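Local coordinates for conserved hypothetical protein TM0937 (Thermotoga maritima, PDB 2ESH), which is of unknown function but is probably a PadR-like transcriptional regulator that binds DNA through a winged helix-turn-helix domain, at residues 12-17 / 47-52; 16-21 / 54-59; 63-68 / 78-83. One frame throughout, in Å; residues are numbered along the deposited sequence. Where two conformers were deposited one is given.

Interaction 1. Residues 12-17 / 47-52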
ATOM      1  N   TRP A  12       4.538  -0.914   6.267  1.00 36.98           N
ATOM      2  CA  TRP A  12       4.387  -2.014   5.370  1.00 35.46           C
ATOM      3  C   TRP A  12       3.017  -1.909   4.731  1.00 34.89           C
ATOM      4  O   TRP A  12       2.811  -2.095   3.559  1.00 32.93           O
ATOM      5  CB  TRP A  12       4.538  -3.319   6.172  1.00 34.13           C
ATOM      6  CG  TRP A  12       4.358  -4.516   5.301  1.00 31.54           C
ATOM      7  CD1 TRP A  12       5.313  -5.077   4.533  1.00 29.88           C
ATOM      8  CD2 TRP A  12       3.161  -5.301   5.107  1.00 29.78           C
ATOM      9  NE1 TRP A  12       4.796  -6.155   3.831  1.00 32.94           N
ATOM     10  CE2 TRP A  12       3.486  -6.328   4.163  1.00 28.69           C
ATOM     11  CE3 TRP A  12       1.872  -5.259   5.643  1.00 30.34           C
ATOM     12  CZ2 TRP A  12       2.585  -7.327   3.770  1.00 25.90           C
ATOM     13  CZ3 TRP A  12       0.958  -6.255   5.255  1.00 30.70           C
ATOM     14  CH2 TRP A  12       1.311  -7.265   4.315  1.00 31.56           C
ATOM     15  N   TRP A  13       2.063  -1.566   5.557  1.00 36.90           N
ATOM     16  CA  TRP A  13       0.690  -1.480   5.121  1.00 36.54           C
ATOM     17  C   TRP A  13       0.494  -0.276   4.183  1.00 36.89           C
ATOM     18  O   TRP A  13      -0.295  -0.352   3.226  1.00 36.78           O
ATOM     19  CB  TRP A  13      -0.191  -1.367   6.361  1.00 36.79           C
ATOM     20  CG  TRP A  13      -1.631  -1.519   6.030  1.00 37.12           C
ATOM     21  CD1 TRP A  13      -2.509  -0.534   5.753  1.00 40.03           C
ATOM     22  CD2 TRP A  13      -2.325  -2.734   5.864  1.00 36.51           C
ATOM     23  NE1 TRP A  13      -3.754  -1.065   5.513  1.00 40.12           N
ATOM     24  CE2 TRP A  13      -3.656  -2.422   5.547  1.00 37.60           C
ATOM     25  CE3 TRP A  13      -1.968  -4.081   6.033  1.00 43.81           C
ATOM     26  CZ2 TRP A  13      -4.637  -3.414   5.327  1.00 44.83           C
ATOM     27  CZ3 TRP A  13      -2.964  -5.089   5.810  1.00 42.25           C
ATOM     28  CH2 TRP A  13      -4.258  -4.746   5.460  1.00 40.06           C
ATOM     29  N   LEU A  14       1.205   0.829   4.435  1.00 35.96           N
ATOM     30  CA  LEU A  14       1.173   1.957   3.488  1.00 36.60           C
ATOM     31  C   LEU A  14       1.820   1.623   2.074  1.00 36.77           C
ATOM     32  O   LEU A  14       1.178   1.753   1.021  1.00 38.07           O
ATOM     33  CB  LEU A  14       1.822   3.224   4.143  1.00 36.36           C
ATOM     34  CG  LEU A  14       1.649   4.552   3.336  1.00 38.69           C
ATOM     35  CD1 LEU A  14       0.159   5.034   3.142  1.00 36.70           C
ATOM     36  CD2 LEU A  14       2.551   5.693   3.943  1.00 39.72           C
ATOM     37  N   ALA A  15       3.065   1.155   2.067  1.00 35.52           N
ATOM     38  CA  ALA A  15       3.780   0.766   0.821  1.00 34.60           C
ATOM     39  C   ALA A  15       2.949  -0.209   0.015  1.00 34.75           C
ATOM     40  O   ALA A  15       2.861  -0.069  -1.194  1.00 34.28           O
ATOM     41  CB  ALA A  15       5.122   0.169   1.136  1.00 34.28           C
ATOM     42  N   SER A  16       2.358  -1.194   0.705  1.00 34.11           N
ATOM     43  CA  SER A  16       1.643  -2.275   0.084  1.00 33.85           C
ATOM     44  C   SER A  16       0.457  -1.718  -0.596  1.00 33.48           C
ATOM     45  O   SER A  16       0.177  -2.076  -1.725  1.00 32.85           O
ATOM     46  CB  SER A  16       1.224  -3.354   1.105  1.00 32.24           C
ATOM     47  OG  SER A  16       2.471  -3.931   1.559  1.00 37.41           O
ATOM     48  N   THR A  17      -0.244  -0.825   0.105  0.50 33.35           N
ATOM     49  CA  THR A  17      -1.489  -0.275  -0.404  0.50 33.18           C
ATOM     50  C   THR A  17      -1.240   0.644  -1.582  0.50 32.92           C
ATOM     51  O   THR A  17      -1.975   0.600  -2.561  0.50 30.30           O
ATOM     52  CB  THR A  17      -2.219   0.537   0.679  0.50 33.41           C
ATOM     53  OG1 THR A  17      -2.520  -0.327   1.780  0.50 35.99           O
ATOM     54  CG2 THR A  17      -3.480   1.120   0.119  0.50 29.73           C
ATOM     55  N   GLY A  47      -4.467   4.573  10.968  1.00 70.29           N
ATOM     56  CA  GLY A  47      -4.812   5.916  10.445  1.00 73.02           C
ATOM     57  C   GLY A  47      -4.597   5.875   8.943  1.00 74.85           C
ATOM     58  O   GLY A  47      -5.494   5.418   8.168  1.00 75.35           O
ATOM     59  N   HIS A  48      -3.498   6.476   8.476  1.00 76.39           N
ATOM     60  CA  HIS A  48      -3.169   7.862   8.793  1.00 77.73           C
ATOM     61  C   HIS A  48      -3.804   8.593   7.568  1.00 77.34           C
ATOM     62  O   HIS A  48      -5.032   8.940   7.656  1.00 78.36           O
ATOM     63  CB  HIS A  48      -1.662   8.103   8.887  1.00 78.60           C
ATOM     64  CG  HIS A  48      -1.254   9.061   9.970  1.00 83.47           C
ATOM     65  ND1 HIS A  48      -2.108  10.010  10.501  1.00 87.32           N
ATOM     66  CD2 HIS A  48      -0.074   9.215  10.620  1.00 86.21           C
ATOM     67  CE1 HIS A  48      -1.476  10.702  11.434  1.00 87.26           C
ATOM     68  NE2 HIS A  48      -0.240  10.241  11.523  1.00 87.92           N
ATOM     69  N   MET A  49      -3.105   8.695   6.401  1.00 75.39           N
ATOM     70  CA  MET A  49      -2.067   7.737   5.956  1.00 72.94           C
ATOM     71  C   MET A  49      -0.634   8.413   5.776  1.00 71.07           C
ATOM     72  O   MET A  49       0.249   8.292   6.686  1.00 69.64           O
ATOM     73  CB  MET A  49      -2.578   6.936   4.708  1.00 73.38           C
ATOM     74  CG  MET A  49      -3.443   5.551   4.969  1.00 72.69           C
ATOM     75  SD  MET A  49      -2.562   3.931   5.386  1.00 77.23           S
ATOM     76  CE  MET A  49      -3.425   2.663   4.425  1.00 66.72           C
ATOM     77  N   GLY A  50      -0.426   9.101   4.619  1.00 68.73           N
ATOM     78  CA  GLY A  50       0.619  10.260   4.696  1.00 65.49           C
ATOM     79  C   GLY A  50       1.872   9.787   4.021  1.00 62.28           C
ATOM     80  O   GLY A  50       1.922   8.607   3.672  1.00 60.33           O
ATOM     81  N   ASN A  51       2.917  10.645   3.988  1.00 61.27           N
ATOM     82  CA  ASN A  51       3.835  10.811   2.802  1.00 57.72           C
ATOM     83  C   ASN A  51       3.801   9.815   1.620  1.00 55.08           C
ATOM     84  O   ASN A  51       4.778   9.057   1.382  1.00 54.48           O
ATOM     85  CB  ASN A  51       5.289  11.205   3.180  1.00 58.03           C
ATOM     86  CG  ASN A  51       5.847  12.310   2.244  1.00 59.19           C
ATOM     87  OD1 ASN A  51       5.301  12.518   1.121  1.00 57.18           O
ATOM     88  ND2 ASN A  51       6.911  13.038   2.705  1.00 53.64           N
ATOM     89  N   ILE A  52       2.698   9.903   0.870  1.00 52.31           N
ATOM     90  CA  ILE A  52       2.533   9.303  -0.451  1.00 49.97           C
ATOM     91  C   ILE A  52       3.761   9.597  -1.302  1.00 48.27           C
ATOM     92  O   ILE A  52       4.498   8.668  -1.611  1.00 47.85           O
ATOM     93  CB  ILE A  52       1.247   9.818  -1.075  1.00 50.44           C
ATOM     94  CG1 ILE A  52       0.161   9.667  -0.041  1.00 50.91           C
ATOM     95  CG2 ILE A  52       0.911   9.093  -2.387  1.00 48.66           C
ATOM     96  CD1 ILE A  52      -0.880   8.636  -0.348  1.00 56.16           C
TER
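Leu14 and Met49 are the nearest backbone pair, with CA atoms 7.1 Å apart, and no hydrogen bond links helical segment 12-17 to loop 47-52. Side chains make the contact, with one backbone carbonyl taking part. Leu14 points at the loop, its CG anti to the backbone N (chi1 -171°), and its two methyls divide the work. CD1 lies 3.7 Å from Met49 CB and equally close to the sulfur. CD2 presses on the carbonyl of Gly50, 3.0 Å from its O, a tight fit. Met49 runs past Leu14 in the opposite direction and bends at chi2 and chi3. Its CE methyl arrives at the edge of the Trp13 indole, near the ring plane, 3.6 Å from Trp13 CD1. An alanine in place of Leu14 would lose both methyls, and a gap would probably open beside Met49 and Gly50, leaving the thioether freer to turn. The Met49 carbonyl is held by a hydrogen bond from Arg10. Leu36 of helix 29-37 packs on Leu14 and Met49, and Leu97 of helix 84-116 touches Trp13. The loop then enters helix 52-61 at Asn51, its N-cap residue.

Interaction 2. Residues 16-21 / 54-59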
ATOM      1  N   SER A  16       2.358  -1.194   0.705  1.00 34.11           N
ATOM      2  CA  SER A  16       1.643  -2.275   0.084  1.00 33.85           C
ATOM      3  C   SER A  16       0.457  -1.718  -0.596  1.00 33.48           C
ATOM      4  O   SER A  16       0.177  -2.076  -1.725  1.00 32.85           O
ATOM      5  CB  SER A  16       1.224  -3.354   1.105  1.00 32.24           C
ATOM      6  OG  SER A  16       2.471  -3.931   1.559  1.00 37.41           O
ATOM      7  N   THR A  17      -0.244  -0.825   0.105  0.50 33.35           N
ATOM      8  CA  THR A  17      -1.489  -0.275  -0.404  0.50 33.18           C
ATOM      9  C   THR A  17      -1.240   0.644  -1.582  0.50 32.92           C
ATOM     10  O   THR A  17      -1.975   0.600  -2.561  0.50 30.30           O
ATOM     11  CB  THR A  17      -2.219   0.537   0.679  0.50 33.41           C
ATOM     12  OG1 THR A  17      -2.520  -0.327   1.780  0.50 35.99           O
ATOM     13  CG2 THR A  17      -3.480   1.120   0.119  0.50 29.73           C
ATOM     14  N   ILE A  18      -0.210   1.489  -1.444  1.00 33.97           N
ATOM     15  CA  ILE A  18       0.215   2.361  -2.496  1.00 36.76           C
ATOM     16  C   ILE A  18       0.636   1.641  -3.763  1.00 37.56           C
ATOM     17  O   ILE A  18       0.202   2.069  -4.877  1.00 38.79           O
ATOM     18  CB  ILE A  18       1.295   3.339  -2.111  1.00 38.64           C
ATOM     19  CG1 ILE A  18       0.782   4.403  -1.096  1.00 40.85           C
ATOM     20  CG2 ILE A  18       1.655   4.151  -3.314  1.00 41.47           C
ATOM     21  CD1 ILE A  18       2.017   5.324  -0.535  1.00 37.48           C
ATOM     22  N   LEU A  19       1.401   0.559  -3.625  1.00 37.21           N
ATOM     23  CA  LEU A  19       1.806  -0.247  -4.795  1.00 37.43           C
ATOM     24  C   LEU A  19       0.592  -0.724  -5.545  1.00 37.27           C
ATOM     25  O   LEU A  19       0.492  -0.599  -6.754  1.00 37.80           O
ATOM     26  CB  LEU A  19       2.678  -1.471  -4.397  1.00 38.05           C
ATOM     27  CG  LEU A  19       3.479  -2.272  -5.465  1.00 37.71           C
ATOM     28  CD1 LEU A  19       4.289  -1.337  -6.296  1.00 40.17           C
ATOM     29  CD2 LEU A  19       4.458  -3.229  -4.804  1.00 40.50           C
ATOM     30  N   LEU A  20      -0.335  -1.281  -4.801  1.00 36.45           N
ATOM     31  CA  LEU A  20      -1.551  -1.782  -5.361  1.00 37.36           C
ATOM     32  C   LEU A  20      -2.318  -0.730  -6.051  1.00 35.60           C
ATOM     33  O   LEU A  20      -2.818  -0.984  -7.164  1.00 35.97           O
ATOM     34  CB  LEU A  20      -2.457  -2.319  -4.270  1.00 36.61           C
ATOM     35  CG  LEU A  20      -3.509  -3.378  -4.471  1.00 40.42           C
ATOM     36  CD1 LEU A  20      -4.691  -3.077  -3.598  1.00 45.62           C
ATOM     37  CD2 LEU A  20      -3.992  -3.658  -5.823  1.00 39.72           C
ATOM     38  N   LEU A  21      -2.493   0.421  -5.381  1.00 33.54           N
ATOM     39  CA  LEU A  21      -3.340   1.451  -5.953  1.00 33.38           C
ATOM     40  C   LEU A  21      -2.681   1.890  -7.266  1.00 33.21           C
ATOM     41  O   LEU A  21      -3.340   2.048  -8.306  1.00 32.93           O
ATOM     42  CB  LEU A  21      -3.490   2.631  -4.959  1.00 33.66           C
ATOM     43  CG  LEU A  21      -4.535   2.538  -3.815  1.00 33.55           C
ATOM     44  CD1 LEU A  21      -4.421   3.791  -2.900  1.00 34.03           C
ATOM     45  CD2 LEU A  21      -5.933   2.342  -4.338  1.00 33.25           C
ATOM     46  N   ARG A  54       6.817  10.300  -0.715  0.50 43.87           N
ATOM     47  CA  ARG A  54       8.118   9.763  -0.365  0.50 43.17           C
ATOM     48  C   ARG A  54       8.161   8.188  -0.464  0.50 42.72           C
ATOM     49  O   ARG A  54       9.244   7.575  -0.751  0.50 41.42           O
ATOM     50  CB  ARG A  54       8.607  10.320   0.973  0.50 43.12           C
ATOM     51  CG  ARG A  54      10.105  10.163   1.149  0.50 45.59           C
ATOM     52  CD  ARG A  54      10.658  11.054   2.245  0.50 48.39           C
ATOM     53  NE  ARG A  54      10.537  12.507   2.000  0.50 51.06           N
ATOM     54  CZ  ARG A  54      11.523  13.331   1.611  0.50 48.29           C
ATOM     55  NH1 ARG A  54      12.793  12.921   1.356  0.50 38.14           N
ATOM     56  NH2 ARG A  54      11.207  14.601   1.489  0.50 46.69           N
ATOM     57  N   VAL A  55       7.012   7.540  -0.284  1.00 41.48           N
ATOM     58  CA  VAL A  55       7.011   6.098  -0.476  1.00 42.50           C
ATOM     59  C   VAL A  55       6.899   5.751  -1.978  1.00 40.83           C
ATOM     60  O   VAL A  55       7.447   4.730  -2.415  1.00 40.86           O
ATOM     61  CB  VAL A  55       5.997   5.249   0.421  1.00 43.25           C
ATOM     62  CG1 VAL A  55       5.624   5.936   1.771  1.00 42.98           C
ATOM     63  CG2 VAL A  55       4.771   4.896  -0.359  1.00 46.61           C
ATOM     64  N   LEU A  56       6.195   6.597  -2.753  1.00 39.36           N
ATOM     65  CA  LEU A  56       6.397   6.601  -4.194  1.00 37.35           C
ATOM     66  C   LEU A  56       7.880   6.754  -4.615  1.00 36.58           C
ATOM     67  O   LEU A  56       8.384   5.893  -5.320  1.00 36.51           O
ATOM     68  CB  LEU A  56       5.482   7.541  -4.931  1.00 36.31           C
ATOM     69  CG  LEU A  56       4.018   7.295  -4.756  1.00 34.14           C
ATOM     70  CD1 LEU A  56       3.390   8.668  -5.173  1.00 36.71           C
ATOM     71  CD2 LEU A  56       3.382   6.201  -5.597  1.00 34.77           C
ATOM     72  N   ALA A  57       8.585   7.798  -4.209  1.00 35.84           N
ATOM     73  CA  ALA A  57      10.001   7.872  -4.584  1.00 35.72           C
ATOM     74  C   ALA A  57      10.825   6.606  -4.189  1.00 36.07           C
ATOM     75  O   ALA A  57      11.800   6.132  -4.911  1.00 34.32           O
ATOM     76  CB  ALA A  57      10.665   9.173  -3.991  1.00 35.36           C
ATOM     77  N   ASP A  58      10.493   6.100  -2.995  1.00 37.28           N
ATOM     78  CA  ASP A  58      11.075   4.857  -2.429  1.00 36.83           C
ATOM     79  C   ASP A  58      10.768   3.593  -3.287  1.00 35.68           C
ATOM     80  O   ASP A  58      11.617   2.767  -3.494  1.00 37.07           O
ATOM     81  CB  ASP A  58      10.528   4.682  -0.985  1.00 38.67           C
ATOM     82  CG  ASP A  58      11.256   5.612   0.064  1.00 42.10           C
ATOM     83  OD1 ASP A  58      12.230   6.291  -0.299  1.00 42.20           O
ATOM     84  OD2 ASP A  58      10.811   5.710   1.247  1.00 46.33           O
ATOM     85  N   LEU A  59       9.565   3.464  -3.784  1.00 32.82           N
ATOM     86  CA  LEU A  59       9.176   2.276  -4.488  1.00 34.54           C
ATOM     87  C   LEU A  59       9.797   2.359  -5.899  1.00 37.28           C
ATOM     88  O   LEU A  59      10.275   1.324  -6.464  1.00 38.00           O
ATOM     89  CB  LEU A  59       7.651   2.209  -4.577  1.00 33.71           C
ATOM     90  CG  LEU A  59       6.821   1.734  -3.389  1.00 34.69           C
ATOM     91  CD1 LEU A  59       5.367   1.969  -3.639  1.00 32.00           C
ATOM     92  CD2 LEU A  59       7.079   0.209  -3.034  1.00 33.42           C
TER
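Ile18 points from helix 8-24 toward helix 52-61, where it meets Val55, Leu56 and Leu59. Its CB is 4.2 Å from Val55 CG2. CG2, anti to the backbone N, sits 3.5 Å from Leu56 CD2; the two side chains meet at about a right angle. The same methyl also reaches Leu59, 4.3 Å from its CD1. CG1 lies 4.1 Å from Val55 CG2, the two side chains crossing at a slant. With chi2 at 172° the chain stays extended, and CD1 points toward Val55. That last approach is too short to be real, so its detail is doubtful. The segment axes pass 10.4 Å apart and cross at -75°. These are the first and third helices of the three-helix core of a winged helix-turn-helix domain. By analogy with that fold, helix 52-61 is probably the DNA recognition helix, and its apolar side is turned inward here. Leu32 of helix 29-37 touches Leu56. One turn on from Val55, Leu59 lies over the backbone of helix 8-24, its CD1 4.2 Å from Leu19 N. Leu19 adds a looser methyl contact, 4.4 Å between its CD1 and Leu59 CD1, and also packs on Tyr89 and Leu90 of helix 84-116.

Interaction 3. Residues 63-68 / 78-83. With CA (calcium ion), chain B.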
ATOM      1  N   GLY A  63      12.711   0.054  -7.810  1.00 39.08           N
ATOM      2  CA  GLY A  63      12.469  -0.488  -9.170  1.00 35.75           C
ATOM      3  C   GLY A  63      11.112  -1.172  -9.267  1.00 36.45           C
ATOM      4  O   GLY A  63      10.812  -1.917 -10.245  1.00 33.74           O
ATOM      5  N   PHE A  64      10.234  -0.867  -8.304  1.00 35.22           N
ATOM      6  CA  PHE A  64       8.900  -1.505  -8.283  1.00 34.27           C
ATOM      7  C   PHE A  64       7.923  -0.662  -9.053  1.00 34.16           C
ATOM      8  O   PHE A  64       6.787  -1.058  -9.321  1.00 34.92           O
ATOM      9  CB  PHE A  64       8.432  -1.696  -6.826  1.00 35.40           C
ATOM     10  CG  PHE A  64       9.351  -2.585  -6.019  1.00 37.73           C
ATOM     11  CD1 PHE A  64       9.899  -3.760  -6.602  1.00 36.17           C
ATOM     12  CD2 PHE A  64       9.668  -2.269  -4.702  1.00 38.86           C
ATOM     13  CE1 PHE A  64      10.750  -4.572  -5.885  1.00 37.98           C
ATOM     14  CE2 PHE A  64      10.490  -3.113  -3.916  1.00 35.79           C
ATOM     15  CZ  PHE A  64      11.047  -4.256  -4.515  1.00 40.20           C
ATOM     16  N   LEU A  65       8.375   0.531  -9.381  1.00 31.81           N
ATOM     17  CA  LEU A  65       7.542   1.505 -10.079  1.00 31.57           C
ATOM     18  C   LEU A  65       8.450   2.199 -11.075  1.00 30.98           C
ATOM     19  O   LEU A  65       9.649   2.453 -10.756  1.00 29.38           O
ATOM     20  CB  LEU A  65       7.036   2.620  -9.095  1.00 31.57           C
ATOM     21  CG  LEU A  65       5.939   2.340  -8.071  1.00 28.86           C
ATOM     22  CD1 LEU A  65       5.381   3.550  -7.455  1.00 24.47           C
ATOM     23  CD2 LEU A  65       4.785   1.504  -8.651  1.00 25.10           C
ATOM     24  N   SER A  66       7.893   2.509 -12.249  1.00 31.17           N
ATOM     25  CA  SER A  66       8.574   3.448 -13.189  1.00 32.90           C
ATOM     26  C   SER A  66       7.792   4.767 -13.280  1.00 34.57           C
ATOM     27  O   SER A  66       6.643   4.849 -12.868  1.00 36.26           O
ATOM     28  CB  SER A  66       8.710   2.860 -14.578  1.00 31.10           C
ATOM     29  OG  SER A  66       7.411   2.642 -15.117  1.00 33.90           O
ATOM     30  N   THR A  67       8.367   5.765 -13.941  1.00 37.34           N
ATOM     31  CA  THR A  67       7.792   7.118 -13.907  1.00 38.00           C
ATOM     32  C   THR A  67       7.798   7.757 -15.316  1.00 39.04           C
ATOM     33  O   THR A  67       8.669   7.530 -16.085  1.00 37.77           O
ATOM     34  CB  THR A  67       8.627   7.766 -12.847  1.00 38.18           C
ATOM     35  OG1 THR A  67       7.838   8.358 -11.812  1.00 42.40           O
ATOM     36  CG2 THR A  67       9.760   8.468 -13.310  1.00 29.90           C
ATOM     37  N   GLU A  68       6.798   8.541 -15.659  1.00 40.66           N
ATOM     38  CA  GLU A  68       6.856   9.315 -16.875  1.00 40.66           C
ATOM     39  C   GLU A  68       6.024  10.572 -16.627  1.00 38.21           C
ATOM     40  O   GLU A  68       4.965  10.472 -16.130  1.00 35.25           O
ATOM     41  CB  GLU A  68       6.285   8.487 -18.028  1.00 42.34           C
ATOM     42  CG  GLU A  68       6.238   9.227 -19.373  1.00 50.09           C
ATOM     43  CD  GLU A  68       5.742   8.328 -20.484  1.00 57.51           C
ATOM     44  OE1 GLU A  68       4.500   8.274 -20.687  1.00 65.26           O
ATOM     45  OE2 GLU A  68       6.580   7.606 -21.097  1.00 65.74           O
ATOM     46  N   LYS A  78       3.882  13.853 -12.680  1.00 33.12           N
ATOM     47  CA  LYS A  78       4.729  12.683 -12.818  1.00 32.75           C
ATOM     48  C   LYS A  78       3.908  11.429 -12.568  1.00 34.65           C
ATOM     49  O   LYS A  78       3.418  11.226 -11.451  1.00 35.05           O
ATOM     50  CB  LYS A  78       5.846  12.793 -11.813  1.00 30.84           C
ATOM     51  CG  LYS A  78       6.963  11.808 -12.088  1.00 33.08           C
ATOM     52  CD  LYS A  78       8.196  12.101 -11.316  1.00 32.79           C
ATOM     53  CE  LYS A  78       9.386  11.398 -11.893  1.00 40.07           C
ATOM     54  NZ  LYS A  78      10.688  11.769 -11.173  1.00 40.82           N
ATOM     55  N   ILE A  79       3.667  10.618 -13.621  1.00 36.95           N
ATOM     56  CA  ILE A  79       2.846   9.354 -13.549  1.00 36.06           C
ATOM     57  C   ILE A  79       3.657   8.109 -13.139  1.00 35.79           C
ATOM     58  O   ILE A  79       4.665   7.729 -13.756  1.00 39.02           O
ATOM     59  CB  ILE A  79       2.148   9.108 -14.842  1.00 35.64           C
ATOM     60  CG1 ILE A  79       1.322  10.367 -15.274  1.00 36.81           C
ATOM     61  CG2 ILE A  79       1.180   7.902 -14.709  1.00 37.69           C
ATOM     62  CD1 ILE A  79       0.282  10.877 -14.236  1.00 37.15           C
ATOM     63  N   TYR A  80       3.244   7.476 -12.059  1.00 36.15           N
ATOM     64  CA  TYR A  80       3.866   6.226 -11.544  1.00 34.19           C
ATOM     65  C   TYR A  80       3.164   5.036 -12.122  1.00 33.91           C
ATOM     66  O   TYR A  80       1.951   5.042 -12.264  1.00 35.40           O
ATOM     67  CB  TYR A  80       3.801   6.150 -10.014  1.00 33.39           C
ATOM     68  CG  TYR A  80       4.609   7.196  -9.402  1.00 28.65           C
ATOM     69  CD1 TYR A  80       5.935   6.913  -8.964  1.00 27.59           C
ATOM     70  CD2 TYR A  80       4.116   8.520  -9.300  1.00 28.82           C
ATOM     71  CE1 TYR A  80       6.763   7.913  -8.452  1.00 25.16           C
ATOM     72  CE2 TYR A  80       4.947   9.550  -8.798  1.00 24.53           C
ATOM     73  CZ  TYR A  80       6.274   9.216  -8.358  1.00 29.24           C
ATOM     74  OH  TYR A  80       7.116  10.181  -7.832  1.00 30.78           O
ATOM     75  N   ARG A  81       3.937   3.993 -12.436  0.50 33.62           N
ATOM     76  CA  ARG A  81       3.413   2.784 -13.108  0.50 34.15           C
ATOM     77  C   ARG A  81       4.146   1.560 -12.532  0.50 33.39           C
ATOM     78  O   ARG A  81       5.376   1.604 -12.289  0.50 33.32           O
ATOM     79  CB  ARG A  81       3.613   2.951 -14.645  0.50 32.78           C
ATOM     80  CG  ARG A  81       3.424   1.742 -15.543  0.50 34.51           C
ATOM     81  CD  ARG A  81       3.385   2.159 -17.066  0.50 34.15           C
ATOM     82  NE  ARG A  81       2.639   3.424 -17.303  0.50 33.23           N
ATOM     83  CZ  ARG A  81       1.415   3.530 -17.854  0.50 35.92           C
ATOM     84  NH1 ARG A  81       0.725   2.421 -18.236  0.50 34.20           N
ATOM     85  NH2 ARG A  81       0.865   4.753 -18.016  0.50 30.65           N
ATOM     86  N   ILE A  82       3.424   0.489 -12.265  1.00 33.95           N
ATOM     87  CA  ILE A  82       4.121  -0.734 -11.712  1.00 34.30           C
ATOM     88  C   ILE A  82       5.054  -1.402 -12.779  1.00 36.07           C
ATOM     89  O   ILE A  82       4.693  -1.476 -13.955  1.00 34.35           O
ATOM     90  CB  ILE A  82       3.137  -1.787 -11.017  1.00 35.89           C
ATOM     91  CG1 ILE A  82       3.952  -2.701 -10.057  1.00 31.71           C
ATOM     92  CG2 ILE A  82       2.289  -2.526 -12.082  1.00 33.86           C
ATOM     93  CD1 ILE A  82       3.144  -3.464  -9.046  1.00 34.59           C
ATOM     94  N   THR A  83       6.249  -1.847 -12.351  1.00 35.30           N
ATOM     95  CA  THR A  83       7.117  -2.619 -13.146  1.00 34.89           C
ATOM     96  C   THR A  83       6.910  -4.155 -12.836  1.00 36.92           C
ATOM     97  O   THR A  83       6.318  -4.476 -11.836  1.00 35.43           O
ATOM     98  CB  THR A  83       8.541  -2.291 -12.787  1.00 35.95           C
ATOM     99  OG1 THR A  83       8.779  -2.842 -11.493  1.00 33.15           O
ATOM    100  CG2 THR A  83       8.852  -0.649 -12.868  1.00 34.43           C
TER
HETATM  101 CA    CA B2000      11.051   7.088 -17.000  1.00 61.41          CA
HETATM  102  O   HOH W   1       6.907   0.087 -15.713  1.00 42.14           O
HETATM  103  O   HOH W   2      10.662   9.051 -15.563  1.00 38.87           O
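Leu65 to Glu68 and Lys78 to Ile82 pair within strands 65-70 and 77-82, the antiparallel beta hairpin that follows helix 52-61. Ser66 with Arg81 and Glu68 with Ile79 are the hydrogen-bonded pairs. Ser66 N donates to Arg81 O at 2.7 Å, and Ile79 N to Glu68 O at 2.8 Å. Leu65, Thr67, Tyr80 and Ile82 share one face. There Leu65 CD1 meets Tyr80 CD1 at 3.7 Å, the side chains crossing at about a right angle. Thr67 OG1 lies over one face of the Tyr80 ring, toward its rim, while the Thr67 methyl packs tightly on Lys78 CE. Ser66 is on the sheet face of Glu68, Ile79 and Arg81; a water 2.7 Å from Ser66 OG also donates to Ile82 O. Thr67 O binds the calcium ion at 2.6 Å, and a second water also coordinates the metal. Where the hairpin ends, chi1 of 71° sets Thr83 OG1 between its backbone N and carbonyl carbon, and it donates to Gly63 O at 2.6 Å, in the carbonyl plane and on a lone pair. The same hydroxyl caps helix 84-116 through Gly86 N. Thr83 N makes a nearly linear bond (170°) to Phe64 O from above that carbonyl plane. Gly63 closes helix 52-61 in a Schellman motif. Leu65 packs on Leu56 and Leu59 of that helix. A two-stranded hairpin set against the helical core is the wing of a winged helix-turn-helix domain.

Interactions 1 and 2 lie side by side on helix 8-24, with centres 8 Å apart and Ser16 and Thr17 in common. They touch where Leu14 CD2 meets Val55 CG1 at 3.8 Å. Interaction 2 also borders interaction 3, 10 Å away between centres. Leu19 CD1 packs on Leu65 CD2 and Ile82 CD1, both at 3.7 Å, and Leu59 O is 2.9 Å from Phe64 N, a probable hydrogen bond. Interactions 1 and 3 do not touch, their centres being about 17 Å apart. Interaction 2 thus bridges the loop before helix 52-61 and the wing after it. The calcium ion belongs to interaction 3, about 13 Å from the Leu56 side chain.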